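Side-chain contacts in exopolyphosphatase (Aquifex aeolicus, PDB 1T6C), which probably hydrolyses inorganic polyphosphate and guanosine pentaphosphate, as a calcium-binding Ppx/GppA phosphatase of the actin-like ATPase clan: residues 28-33 against 37-42; 214-219 against 279-284; 220-225 against 245-250. All coordinates share one frame; numbering follows the deposited sequence.

Contact 1 stands apart from the other two. Its centre is about 28 Å from that of contact 2 and about 31 Å from that of contact 3. It lies in the five-stranded sheet, whereas contact 2 packs beside the six-stranded one, across the centre of the chain. Contacts 2 and 3 share helix 214-223 and have centres about 10 Å apart. They touch: Leu-219 CD2 of contact 2 lies 3.4 Å from Trp-247 CB of contact 3. Contact 2 comes near the calcium site of Asp-144, Gly-146, Ser-149 and Glu-151, with the Phe-281 side chain about 9 Å from the ion. Contacts 1 and 3 lie away from this site.

Contact 1: residues 28-33 against 37-42; sequences IAQIKD and SIILER
Ile-28 faces two residues at once, Ile-39 and Leu-40, across the hairpin of antiparallel strands 23-32 and 35-45. This is a classic beta bulge. The backbone bonds define it. Ile-28 O accepts from both Ile-39 N, at 2.9 Å, and Leu-40 N, at 3.2 Å. Ile-28 N in turn donates to Leu-40 O at 2.8 Å. Beyond the bulge the pairing is regular. Ala-29 and Ile-38 form a non-hydrogen-bonded pair. Gln-30 and Ser-37 form a hydrogen-bonded pair, with Gln-30 N 2.8 Å from Ser-37 O. Ser-37 O also receives a CA-H...O contact from Ala-29 CA at 3.1 Å.

The apolar contacts divide between two faces. On one, Ile-28 holds CG1 opposite its carbonyl carbon (chi1 -57°), which sends its two branches to different partners. Ile-28 CG2 meets Ile-39 CG1 at 3.9 Å. Ile-28 CD1 runs alongside Leu-40 and touches its CD2. Replacing Ile-28 with an alanine would remove both branches, and would probably leave Ile-39 CG1 and Leu-40 CD2 without their mates on this strand. Gln-30 CG meets Ile-39 CG2 at 3.9 Å, the two side chains crossing at about a right angle. On the other face Ala-29 CB meets Ile-38 CD1, in the conformer described.

A water can join the polar ends: it accepts from Ser-37 OG and donates to Gln-30 OE1. Ser-37 has two conformers, so this bridge is doubtful.

Strand 35-45 is an outermost strand of its sheet. Strand 23-32 is flanked on its other edge by strand 12-19, where Ala-29 bonds to Val-14. Leu-40 packs on Leu-76 of helix 60-79. Ala-29 and Ile-38 rest on Leu-305 of helix 300-313, so helices cover both faces of the hairpin.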
loop_
_atom_site.group_PDB
_atom_site.type_symbol
_atom_site.label_atom_id
_atom_site.label_comp_id
_atom_site.label_asym_id
_atom_site.label_seq_id
_atom_site.Cartn_x
_atom_site.Cartn_y
_atom_site.Cartn_z
ATOM N N ILE A 28 -9.037 -1.697 13.636
ATOM C CA ILE A 28 -8.982 -1.681 15.096
ATOM C C ILE A 28 -8.176 -2.890 15.512
ATOM O O ILE A 28 -8.419 -3.992 15.009
ATOM C CB ILE A 28 -10.363 -1.719 15.766
ATOM C CG1 ILE A 28 -11.257 -0.554 15.307
ATOM C CG2 ILE A 28 -10.202 -1.684 17.274
ATOM C CD1 ILE A 28 -12.626 -0.492 15.962
ATOM N N ALA A 29 -7.228 -2.687 16.425
ATOM C CA ALA A 29 -6.380 -3.767 16.909
ATOM C C ALA A 29 -6.384 -3.741 18.429
ATOM O O ALA A 29 -6.637 -2.701 19.042
ATOM C CB ALA A 29 -5.020 -3.619 16.387
ATOM N N GLN A 30 -6.118 -4.895 19.024
ATOM C CA GLN A 30 -5.773 -4.952 20.455
ATOM C C GLN A 30 -4.296 -5.210 20.604
ATOM O O GLN A 30 -3.703 -5.901 19.790
ATOM C CB GLN A 30 -6.598 -6.030 21.166
ATOM C CG GLN A 30 -6.388 -7.427 20.700
ATOM C CD GLN A 30 -6.688 -8.483 21.788
ATOM O OE1 GLN A 30 -5.902 -9.444 21.985
ATOM N NE2 GLN A 30 -7.814 -8.310 22.482
ATOM N N ILE A 31 -3.691 -4.625 21.637
ATOM C CA ILE A 31 -2.334 -4.949 21.992
ATOM C C ILE A 31 -2.377 -5.654 23.355
ATOM O O ILE A 31 -2.943 -5.128 24.304
ATOM C CB ILE A 31 -1.417 -3.699 21.987
ATOM C CG1 ILE A 31 -0.001 -4.064 22.444
ATOM C CG2 ILE A 31 -1.947 -2.644 22.848
ATOM C CD1 ILE A 31 0.930 -4.531 21.332
ATOM N N LYS A 32 -1.816 -6.853 23.404
ATOM C CA LYS A 32 -1.839 -7.701 24.599
ATOM C C LYS A 32 -0.435 -8.295 24.769
ATOM O O LYS A 32 -0.034 -9.094 23.960
ATOM C CB LYS A 32 -2.883 -8.802 24.384
ATOM C CG LYS A 32 -2.980 -9.925 25.446
ATOM C CD LYS A 32 -4.060 -10.905 25.003
ATOM C CE LYS A 32 -3.993 -12.231 25.708
ATOM N NZ LYS A 32 -5.315 -12.914 25.556
ATOM N N ASP A 33 0.294 -7.883 25.803
ATOM C CA ASP A 33 1.690 -8.301 26.024
ATOM C C ASP A 33 2.572 -8.121 24.779
ATOM O O ASP A 33 3.272 -9.047 24.340
ATOM C CB ASP A 33 1.729 -9.745 26.506
ATOM C CG ASP A 33 0.946 -9.943 27.780
ATOM O OD1 ASP A 33 0.916 -8.991 28.602
ATOM O OD2 ASP A 33 0.308 -10.995 28.018
ATOM N N SER A 37 -3.128 -7.705 17.541
ATOM C CA SER A 37 -4.041 -8.523 16.761
ATOM C C SER A 37 -5.153 -7.632 16.251
ATOM O O SER A 37 -5.691 -6.829 17.024
ATOM C CB SER A 37 -4.656 -9.604 17.650
ATOM O OG SER A 37 -3.664 -10.388 18.297
ATOM N N ILE A 38 -5.507 -7.790 14.978
ATOM C CA ILE A 38 -6.568 -7.003 14.375
ATOM C C ILE A 38 -7.895 -7.624 14.755
ATOM O O ILE A 38 -8.104 -8.814 14.542
ATOM C CB ILE A 38 -6.422 -7.022 12.814
ATOM C CG1 ILE A 38 -4.979 -6.718 12.372
ATOM C CG2 ILE A 38 -7.413 -6.073 12.186
ATOM C CD1 ILE A 38 -4.352 -5.523 13.030
ATOM N N ILE A 39 -8.799 -6.815 15.288
ATOM C CA ILE A 39 -10.106 -7.280 15.745
ATOM C C ILE A 39 -11.300 -6.715 14.984
ATOM O O ILE A 39 -12.408 -7.228 15.093
ATOM C CB ILE A 39 -10.249 -7.036 17.260
ATOM C CG1 ILE A 39 -10.192 -5.539 17.593
ATOM C CG2 ILE A 39 -9.140 -7.800 18.007
ATOM C CD1 ILE A 39 -10.594 -5.224 18.989
ATOM N N LEU A 40 -11.079 -5.659 14.208
ATOM C CA LEU A 40 -12.126 -5.143 13.363
ATOM C C LEU A 40 -11.538 -4.384 12.194
ATOM O O LEU A 40 -10.595 -3.649 12.355
ATOM C CB LEU A 40 -13.078 -4.243 14.135
ATOM C CG LEU A 40 -14.393 -4.011 13.394
ATOM C CD1 LEU A 40 -15.412 -5.065 13.819
ATOM C CD2 LEU A 40 -14.924 -2.668 13.674
ATOM N N GLU A 41 -12.121 -4.579 11.018
ATOM C CA GLU A 41 -11.771 -3.802 9.836
ATOM C C GLU A 41 -13.037 -3.432 9.115
ATOM O O GLU A 41 -13.950 -4.268 9.021
ATOM C CB GLU A 41 -10.868 -4.597 8.882
ATOM C CG GLU A 41 -9.505 -4.889 9.477
ATOM C CD GLU A 41 -8.755 -5.962 8.747
ATOM O OE1 GLU A 41 -9.183 -7.147 8.837
ATOM O OE2 GLU A 41 -7.714 -5.631 8.124
ATOM N N ARG A 42 -13.108 -2.193 8.619
ATOM C CA ARG A 42 -14.177 -1.757 7.723
ATOM C C ARG A 42 -13.590 -1.006 6.535
ATOM O O ARG A 42 -12.518 -0.396 6.602
ATOM C CB ARG A 42 -15.164 -0.808 8.428
ATOM C CG ARG A 42 -15.959 -1.417 9.519
ATOM C CD ARG A 42 -17.006 -2.395 8.991
ATOM N NE ARG A 42 -17.833 -2.987 10.032
ATOM C CZ ARG A 42 -17.542 -4.110 10.677
ATOM N NH1 ARG A 42 -16.441 -4.755 10.377
ATOM N NH2 ARG A 42 -18.353 -4.594 11.604
HETATM O O HOH W 1 -3.135 -9.398 20.692
#

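Contact 2: residues 214-219 against 279-284; sequences GTITTL and GIFLKT
Ile-280 O, the carbonyl just before Phe-281 in the chain, whose ring meets Ile-216, is gripped by two donors of Thr-284. Thr-284 OG1 reaches Ile-280 O at 2.7 Å and Thr-284 N at 3.0 Å, from opposite faces of the carbonyl plane. Gly-214 O is held in a similar double way by Thr-218 OG1 and N. These bonds lie within two helices, 214-223 and 274-288, which pack together beside the six-stranded sheet of the actin-like fold. Between the two segments the contact is apolar.

Ile-216 lies across the ring of Phe-281. With CG1 opposite the backbone N (chi1 -157°) and a bend at chi2, Ile-216 CD1 comes out over one ring face. Ile-216 CD1 sits 4.0 Å from the centroid of the Phe-281 ring and 19° off its normal, a CH-pi contact. It is shifted toward the CG end, with Ile-216 CD1 3.8 Å from Phe-281 CG. Ile-216 CB comes near the far end of the ring, 3.9 Å from Phe-281 CZ. One isoleucine therefore follows the ring from root to tip. Leu-293 of strand 292-296 touches both Ile-216 and Phe-281, so the pair is packed against the sheet.

Thr-215 takes a smaller part. Its OG1 is hydrogen-bonded to OE1 of Gln-145, which lies in sequence between the calcium-site residues Asp-144 and Gly-146. Thr-215 CB lies 4.4 Å from Phe-281 CE1.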
loop_
_atom_site.group_PDB
_atom_site.type_symbol
_atom_site.label_atom_id
_atom_site.label_comp_id
_atom_site.label_asym_id
_atom_site.label_seq_id
_atom_site.Cartn_x
_atom_site.Cartn_y
_atom_site.Cartn_z
ATOM N N GLY A 214 -0.693 -4.746 -3.225
ATOM C CA GLY A 214 -1.606 -5.659 -3.877
ATOM C C GLY A 214 -1.000 -6.526 -4.947
ATOM O O GLY A 214 -1.401 -7.683 -5.145
ATOM N N THR A 215 -0.018 -5.987 -5.658
ATOM C CA THR A 215 0.661 -6.781 -6.658
ATOM C C THR A 215 1.425 -7.948 -6.027
ATOM O O THR A 215 1.247 -9.096 -6.423
ATOM C CB THR A 215 1.625 -5.915 -7.491
ATOM O OG1 THR A 215 0.885 -4.866 -8.164
ATOM C CG2 THR A 215 2.253 -6.793 -8.562
ATOM N N ILE A 216 2.286 -7.631 -5.076
ATOM C CA ILE A 216 3.197 -8.651 -4.547
ATOM C C ILE A 216 2.489 -9.715 -3.684
ATOM O O ILE A 216 2.867 -10.897 -3.693
ATOM C CB ILE A 216 4.405 -7.983 -3.856
ATOM C CG1 ILE A 216 5.589 -8.956 -3.813
ATOM C CG2 ILE A 216 4.014 -7.440 -2.512
ATOM C CD1 ILE A 216 6.262 -9.181 -5.155
ATOM N N THR A 217 1.426 -9.344 -2.975
ATOM C CA THR A 217 0.692 -10.334 -2.205
ATOM C C THR A 217 -0.112 -11.228 -3.143
ATOM O O THR A 217 -0.256 -12.409 -2.888
ATOM C CB THR A 217 -0.246 -9.724 -1.135
ATOM O OG1 THR A 217 -1.094 -8.712 -1.709
ATOM C CG2 THR A 217 0.563 -9.022 -0.044
ATOM N N THR A 218 -0.651 -10.671 -4.222
ATOM C CA THR A 218 -1.303 -11.507 -5.237
ATOM C C THR A 218 -0.316 -12.460 -5.859
ATOM O O THR A 218 -0.621 -13.638 -6.008
ATOM C CB THR A 218 -1.951 -10.647 -6.301
ATOM O OG1 THR A 218 -2.973 -9.840 -5.694
ATOM C CG2 THR A 218 -2.641 -11.512 -7.334
ATOM N N LEU A 219 0.897 -11.983 -6.159
ATOM C CA LEU A 219 1.941 -12.852 -6.711
ATOM C C LEU A 219 2.296 -13.991 -5.771
ATOM O O LEU A 219 2.394 -15.147 -6.189
ATOM C CB LEU A 219 3.192 -12.036 -7.047
ATOM C CG LEU A 219 3.522 -11.588 -8.446
ATOM C CD1 LEU A 219 5.021 -11.439 -8.540
ATOM C CD2 LEU A 219 3.025 -12.507 -9.543
ATOM N N GLY A 279 6.536 -5.958 -12.871
ATOM C CA GLY A 279 7.774 -5.434 -13.442
ATOM C C GLY A 279 8.572 -4.551 -12.506
ATOM O O GLY A 279 9.820 -4.618 -12.489
ATOM N N ILE A 280 7.879 -3.750 -11.693
ATOM C CA ILE A 280 8.543 -2.915 -10.726
ATOM C C ILE A 280 9.342 -3.790 -9.777
ATOM O O ILE A 280 10.491 -3.496 -9.481
ATOM C CB ILE A 280 7.536 -2.031 -9.914
ATOM C CG1 ILE A 280 6.957 -0.942 -10.802
ATOM C CG2 ILE A 280 8.249 -1.451 -8.656
ATOM C CD1 ILE A 280 5.834 -0.172 -10.121
ATOM N N PHE A 281 8.738 -4.850 -9.277
ATOM C CA PHE A 281 9.452 -5.723 -8.324
ATOM C C PHE A 281 10.554 -6.496 -9.004
ATOM O O PHE A 281 11.615 -6.689 -8.401
ATOM C CB PHE A 281 8.480 -6.666 -7.641
ATOM C CG PHE A 281 7.631 -5.972 -6.613
ATOM C CD1 PHE A 281 6.351 -5.542 -6.926
ATOM C CD2 PHE A 281 8.145 -5.676 -5.366
ATOM C CE1 PHE A 281 5.611 -4.853 -5.990
ATOM C CE2 PHE A 281 7.395 -4.968 -4.437
ATOM C CZ PHE A 281 6.147 -4.583 -4.744
ATOM N N LEU A 282 10.341 -6.924 -10.242
ATOM C CA LEU A 282 11.362 -7.721 -10.968
ATOM C C LEU A 282 12.593 -6.835 -11.193
ATOM O O LEU A 282 13.736 -7.218 -10.861
ATOM C CB LEU A 282 10.767 -8.226 -12.291
ATOM C CG LEU A 282 11.692 -9.130 -13.099
ATOM C CD1 LEU A 282 11.862 -10.471 -12.370
ATOM C CD2 LEU A 282 11.083 -9.280 -14.494
ATOM N N LYS A 283 12.385 -5.642 -11.756
ATOM C CA LYS A 283 13.479 -4.707 -11.983
ATOM C C LYS A 283 14.143 -4.261 -10.674
ATOM O O LYS A 283 15.354 -4.063 -10.625
ATOM C CB LYS A 283 13.044 -3.521 -12.879
ATOM C CG LYS A 283 14.154 -2.538 -13.248
ATOM C CD LYS A 283 15.310 -3.132 -14.065
ATOM C CE LYS A 283 14.907 -3.508 -15.480
ATOM N NZ LYS A 283 16.156 -3.849 -16.297
ATOM N N THR A 284 13.376 -4.141 -9.598
ATOM C CA THR A 284 13.936 -3.766 -8.304
ATOM C C THR A 284 14.972 -4.814 -7.868
ATOM O O THR A 284 16.083 -4.471 -7.470
ATOM C CB THR A 284 12.828 -3.651 -7.245
ATOM O OG1 THR A 284 12.043 -2.470 -7.512
ATOM C CG2 THR A 284 13.402 -3.456 -5.864
#

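Contact 3: residues 220-225 against 245-250; sequences AALEYN and KKWFDT
Trp-247 meets two successive residues of helix 214-223 with different parts of its indole: Leu-222 by a face, Glu-223 by an edge. Leu-222 CB sits over the six-membered ring of Trp-247, 3.9 Å from its centroid, in a CH-pi contact. Leu-222 CD1 adds a contact 4.0 Å from Trp-247 CZ3.

Glu-223 comes to the pyrrole edge. Its chain bends at chi2 (62°), which brings OE1 round to the indole N-H. Trp-247 NE1 donates to Glu-223 OE1 at 2.8 Å, with an N-H...O angle of 154°. The acceptor lies near the ring plane and uses its anti lone pair. At that edge the carboxylate plane is nearly perpendicular to the indole, 84° from it.

Further groups surround the indole. Phe-263 meets the Trp-247 ring edge-to-face, and also touches Leu-222. A pentanediol molecule, probably from the crystallisation liquor, lies about 3 Å from the Trp-247 side chain. Glu-223 OE2 bonds to Gln-243 NE2, one turn before Trp-247 on helix 241-251.

Both carboxylate oxygens thus take hydrogen bonds from the same helix. The two donors named are neutral, so Glu-223, if ionised, is probably steadied at least in part by N-H dipoles.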
loop_
_atom_site.group_PDB
_atom_site.type_symbol
_atom_site.label_atom_id
_atom_site.label_comp_id
_atom_site.label_asym_id
_atom_site.label_seq_id
_atom_site.Cartn_x
_atom_site.Cartn_y
_atom_site.Cartn_z
ATOM N N ALA A 220 2.425 -13.683 -4.478
ATOM C CA ALA A 220 2.706 -14.701 -3.489
ATOM C C ALA A 220 1.587 -15.728 -3.425
ATOM O O ALA A 220 1.852 -16.936 -3.395
ATOM C CB ALA A 220 2.951 -14.069 -2.123
ATOM N N ALA A 221 0.331 -15.293 -3.439
ATOM C CA ALA A 221 -0.796 -16.223 -3.450
ATOM C C ALA A 221 -0.767 -17.099 -4.695
ATOM O O ALA A 221 -1.046 -18.280 -4.632
ATOM C CB ALA A 221 -2.122 -15.459 -3.369
ATOM N N LEU A 222 -0.457 -16.523 -5.847
ATOM C CA LEU A 222 -0.345 -17.312 -7.080
ATOM C C LEU A 222 0.793 -18.340 -6.997
ATOM O O LEU A 222 0.580 -19.552 -7.272
ATOM C CB LEU A 222 -0.162 -16.372 -8.287
ATOM C CG LEU A 222 -1.339 -15.472 -8.650
ATOM C CD1 LEU A 222 -0.934 -14.479 -9.718
ATOM C CD2 LEU A 222 -2.522 -16.296 -9.134
ATOM N N GLU A 223 1.971 -17.893 -6.580
ATOM C CA GLU A 223 3.156 -18.777 -6.519
ATOM C C GLU A 223 2.945 -19.971 -5.593
ATOM O O GLU A 223 3.295 -21.100 -5.938
ATOM C CB GLU A 223 4.390 -17.993 -6.111
ATOM C CG GLU A 223 5.635 -18.844 -5.967
ATOM C CD GLU A 223 6.064 -19.526 -7.244
ATOM O OE1 GLU A 223 5.703 -19.069 -8.356
ATOM O OE2 GLU A 223 6.764 -20.543 -7.142
ATOM N N TYR A 224 2.304 -19.718 -4.456
ATOM C CA TYR A 224 2.146 -20.690 -3.406
ATOM C C TYR A 224 0.771 -21.345 -3.369
ATOM O O TYR A 224 0.472 -22.071 -2.426
ATOM C CB TYR A 224 2.548 -20.071 -2.071
ATOM C CG TYR A 224 4.038 -19.810 -2.053
ATOM C CD1 TYR A 224 4.940 -20.876 -2.020
ATOM C CD2 TYR A 224 4.560 -18.514 -2.188
ATOM C CE1 TYR A 224 6.323 -20.644 -2.037
ATOM C CE2 TYR A 224 5.940 -18.291 -2.205
ATOM C CZ TYR A 224 6.811 -19.356 -2.119
ATOM O OH TYR A 224 8.174 -19.166 -2.178
ATOM N N ASN A 225 -0.038 -21.138 -4.411
ATOM C CA ASN A 225 -1.332 -21.824 -4.534
ATOM C C ASN A 225 -2.244 -21.577 -3.365
ATOM O O ASN A 225 -2.882 -22.496 -2.844
ATOM C CB ASN A 225 -1.130 -23.335 -4.718
ATOM C CG ASN A 225 -0.278 -23.659 -5.897
ATOM O OD1 ASN A 225 -0.590 -23.256 -7.000
ATOM N ND2 ASN A 225 0.810 -24.404 -5.673
ATOM N N LYS A 245 10.084 -13.419 -12.288
ATOM C CA LYS A 245 10.280 -13.379 -13.747
ATOM C C LYS A 245 9.290 -14.298 -14.465
ATOM O O LYS A 245 8.674 -13.921 -15.473
ATOM C CB LYS A 245 11.721 -13.763 -14.137
ATOM C CG LYS A 245 11.987 -13.588 -15.626
ATOM C CD LYS A 245 13.316 -14.123 -16.088
ATOM C CE LYS A 245 13.456 -14.022 -17.610
ATOM N NZ LYS A 245 12.562 -14.963 -18.345
ATOM N N LYS A 246 9.106 -15.496 -13.952
ATOM C CA LYS A 246 8.194 -16.437 -14.591
ATOM C C LYS A 246 6.752 -15.930 -14.575
ATOM O O LYS A 246 6.038 -16.075 -15.574
ATOM C CB LYS A 246 8.346 -17.825 -13.991
ATOM C CG LYS A 246 9.580 -18.497 -14.541
ATOM C CD LYS A 246 9.953 -19.727 -13.727
ATOM C CE LYS A 246 9.942 -21.001 -14.557
ATOM N NZ LYS A 246 10.155 -22.179 -13.658
ATOM N N TRP A 247 6.340 -15.266 -13.491
ATOM C CA TRP A 247 4.993 -14.650 -13.455
ATOM C C TRP A 247 4.861 -13.463 -14.403
ATOM O O TRP A 247 3.799 -13.258 -15.024
ATOM C CB TRP A 247 4.590 -14.260 -12.020
ATOM C CG TRP A 247 4.180 -15.447 -11.238
ATOM C CD1 TRP A 247 4.885 -16.083 -10.268
ATOM C CD2 TRP A 247 3.006 -16.229 -11.454
ATOM N NE1 TRP A 247 4.207 -17.203 -9.846
ATOM C CE2 TRP A 247 3.041 -17.310 -10.561
ATOM C CE3 TRP A 247 1.893 -16.102 -12.304
ATOM C CZ2 TRP A 247 2.049 -18.262 -10.510
ATOM C CZ3 TRP A 247 0.912 -17.044 -12.234
ATOM C CH2 TRP A 247 0.990 -18.104 -11.348
ATOM N N PHE A 248 5.903 -12.638 -14.502
ATOM C CA PHE A 248 5.915 -11.567 -15.485
ATOM C C PHE A 248 5.737 -12.136 -16.900
ATOM O O PHE A 248 4.908 -11.692 -17.671
ATOM C CB PHE A 248 7.190 -10.716 -15.401
ATOM C CG PHE A 248 7.099 -9.481 -16.238
ATOM C CD1 PHE A 248 6.604 -8.298 -15.706
ATOM C CD2 PHE A 248 7.449 -9.500 -17.575
ATOM C CE1 PHE A 248 6.439 -7.158 -16.497
ATOM C CE2 PHE A 248 7.317 -8.383 -18.335
ATOM C CZ PHE A 248 6.805 -7.207 -17.796
ATOM N N ASP A 249 6.496 -13.170 -17.215
ATOM C CA ASP A 249 6.427 -13.778 -18.529
ATOM C C ASP A 249 5.063 -14.424 -18.816
ATOM O O ASP A 249 4.597 -14.410 -19.959
ATOM C CB ASP A 249 7.546 -14.795 -18.685
ATOM C CG ASP A 249 8.908 -14.150 -18.798
ATOM O OD1 ASP A 249 9.043 -12.911 -19.030
ATOM O OD2 ASP A 249 9.920 -14.849 -18.586
ATOM N N THR A 250 4.395 -14.918 -17.779
ATOM C CA THR A 250 3.074 -15.502 -17.893
ATOM C C THR A 250 2.064 -14.423 -18.204
ATOM O O THR A 250 1.312 -14.508 -19.176
ATOM C CB THR A 250 2.729 -16.204 -16.565
ATOM O OG1 THR A 250 3.561 -17.367 -16.444
ATOM C CG2 THR A 250 1.330 -16.726 -16.513
#